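Local structure of mandalate racemase/muconate lactonizing enzyme (Unidentified, 4E4U) at residues K27-T30 / I34-V37. The protein is a putative mandelate racemase/muconate lactonizing enzyme of the enolase superfamily, whose members typically abstract a proton from the carbon next to a substrate carboxylate. Numbering follows the deposited sequence.
Sequences KLKT and IEGV
Strands 22-30 and 35-40 form an antiparallel beta hairpin, and Leu28 pairs with Gly36 near its turn through two backbone hydrogen bonds, Leu28 N to Gly36 O (2.8 Å) and Gly36 N to Leu28 O (2.9 Å). Each carbonyl oxygen also takes a CA-H contact from the residue beside the donor: Lys27 CA lies 3.3 Å from Gly36 O, Glu35 CA equally far from Leu28 O. Closer to the turn, Thr30 N bonds to Ile34 O at 3.0 Å. The threonine hydroxyl continues the ladder where the strand pairing ends: OG1 sits between the backbone N and the carbonyl carbon (chi1 66°), facing Ile34 just ahead of the second strand, and accepts its N-H at 2.8 Å, while a hydrogen bond to Asp32 within the turn gives it a second partner. This hairpin supplies two of the three strands in the N-terminal capping domain of the enolase superfamily; strand 3-12 lies along the far edge of strand 22-30, and helix 88-109 covers the face bearing Leu28, touching it through Ala100. Gly36 adds no side chain to that face. On the other face, Lys29 and Glu35 form a non-hydrogen-bonded pair whose aliphatic parts cross, Lys29 CE 4.0 Å from Glu35 CG. A water donates to Leu28 O and, weakly, to Glu35 OE2, linking that carboxylate to the opposite backbone. Lys27 NZ remains 4.2 Å from Glu35 OE2, too far for a salt bridge, and Lys27 CG rests against Val37 CG2.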
ATOM      1  N   LYS A  27      17.116 -44.283  11.230  1.00 14.39           N
ATOM      2  CA  LYS A  27      16.319 -45.478  10.970  1.00 15.35           C
ATOM      3  C   LYS A  27      15.360 -45.709  12.129  1.00 15.21           C
ATOM      4  O   LYS A  27      15.777 -45.775  13.285  1.00 16.49           O
ATOM      5  CB  LYS A  27      17.215 -46.701  10.747  1.00 17.87           C
ATOM      6  CG  LYS A  27      17.963 -46.673   9.422  1.00 20.19           C
ATOM      7  CD  LYS A  27      18.854 -47.905   9.229  1.00 22.67           C
ATOM      8  CE  LYS A  27      18.045 -49.194   9.122  1.00 24.02           C
ATOM      9  NZ  LYS A  27      18.902 -50.392   8.947  1.00 25.64           N
ATOM     10  N   LEU A  28      14.070 -45.799  11.814  1.00 15.03           N
ATOM     11  CA  LEU A  28      13.041 -46.045  12.816  1.00 15.09           C
ATOM     12  C   LEU A  28      12.501 -47.449  12.674  1.00 15.58           C
ATOM     13  O   LEU A  28      12.390 -47.970  11.562  1.00 16.32           O
ATOM     14  CB  LEU A  28      11.880 -45.071  12.636  1.00 14.83           C
ATOM     15  CG  LEU A  28      12.217 -43.586  12.659  1.00 15.76           C
ATOM     16  CD1 LEU A  28      10.947 -42.765  12.501  1.00 16.93           C
ATOM     17  CD2 LEU A  28      12.935 -43.242  13.956  1.00 17.22           C
ATOM     18  N   LYS A  29      12.149 -48.068  13.794  1.00 17.14           N
ATOM     19  CA  LYS A  29      11.472 -49.355  13.741  1.00 19.45           C
ATOM     20  C   LYS A  29      10.189 -49.291  14.558  1.00 18.35           C
ATOM     21  O   LYS A  29      10.131 -48.624  15.599  1.00 17.57           O
ATOM     22  CB  LYS A  29      12.378 -50.487  14.237  1.00 22.97           C
ATOM     23  CG  LYS A  29      11.976 -51.863  13.711  1.00 27.13           C
ATOM     24  CD  LYS A  29      13.044 -52.913  13.986  1.00 30.23           C
ATOM     25  CE  LYS A  29      12.850 -54.139  13.097  1.00 32.90           C
ATOM     26  NZ  LYS A  29      12.796 -55.403  13.883  1.00 34.91           N
ATOM     27  N   THR A  30       9.155 -49.965  14.063  1.00 19.20           N
ATOM     28  CA  THR A  30       7.883 -50.038  14.767  1.00 19.45           C
ATOM     29  C   THR A  30       7.808 -51.283  15.642  1.00 19.52           C
ATOM     30  O   THR A  30       8.644 -52.191  15.528  1.00 19.48           O
ATOM     31  CB  THR A  30       6.703 -50.091  13.796  1.00 19.76           C
ATOM     32  OG1 THR A  30       6.748 -51.323  13.064  1.00 20.84           O
ATOM     33  CG2 THR A  30       6.737 -48.908  12.832  1.00 20.50           C
ATOM     34  N   ILE A  34       8.150 -52.900  11.184  1.00 22.93           N
ATOM     35  CA  ILE A  34       8.327 -52.137   9.950  1.00 21.96           C
ATOM     36  C   ILE A  34       9.448 -51.119  10.141  1.00 20.32           C
ATOM     37  O   ILE A  34       9.504 -50.435  11.165  1.00 20.45           O
ATOM     38  CB  ILE A  34       7.023 -51.433   9.501  1.00 22.98           C
ATOM     39  CG1 ILE A  34       5.854 -52.421   9.484  1.00 25.21           C
ATOM     40  CG2 ILE A  34       7.199 -50.798   8.123  1.00 22.29           C
ATOM     41  CD1 ILE A  34       4.608 -51.896   8.772  1.00 27.02           C
ATOM     42  N   GLU A  35      10.349 -51.035   9.166  1.00 20.10           N
ATOM     43  CA  GLU A  35      11.485 -50.124   9.245  1.00 20.17           C
ATOM     44  C   GLU A  35      11.281 -48.946   8.317  1.00 17.37           C
ATOM     45  O   GLU A  35      10.812 -49.117   7.191  1.00 17.82           O
ATOM     46  CB  GLU A  35      12.770 -50.831   8.820  1.00 23.86           C
ATOM     47  CG  GLU A  35      13.269 -51.911   9.752  1.00 29.20           C
ATOM     48  CD  GLU A  35      14.741 -52.191   9.533  1.00 33.73           C
ATOM     49  OE1 GLU A  35      15.156 -52.318   8.359  1.00 35.57           O
ATOM     50  OE2 GLU A  35      15.484 -52.259  10.535  1.00 35.96           O
ATOM     51  N   GLY A  36      11.646 -47.752   8.779  1.00 15.26           N
ATOM     52  CA  GLY A  36      11.636 -46.577   7.925  1.00 15.62           C
ATOM     53  C   GLY A  36      12.960 -45.846   8.011  1.00 14.68           C
ATOM     54  O   GLY A  36      13.611 -45.858   9.054  1.00 15.04           O
ATOM     55  N   VAL A  37      13.365 -45.205   6.917  1.00 13.80           N
ATOM     56  CA  VAL A  37      14.619 -44.462   6.900  1.00 13.86           C
ATOM     57  C   VAL A  37      14.376 -43.006   6.498  1.00 13.82           C
ATOM     58  O   VAL A  37      13.463 -42.712   5.728  1.00 14.00           O
ATOM     59  CB  VAL A  37      15.663 -45.143   5.978  1.00 14.69           C
ATOM     60  CG1 VAL A  37      15.225 -45.081   4.517  1.00 15.66           C
ATOM     61  CG2 VAL A  37      17.051 -44.534   6.170  1.00 15.38           C
TER
HETATM   62  O   HOH W   1      15.111 -49.683  11.163  1.00 42.71           O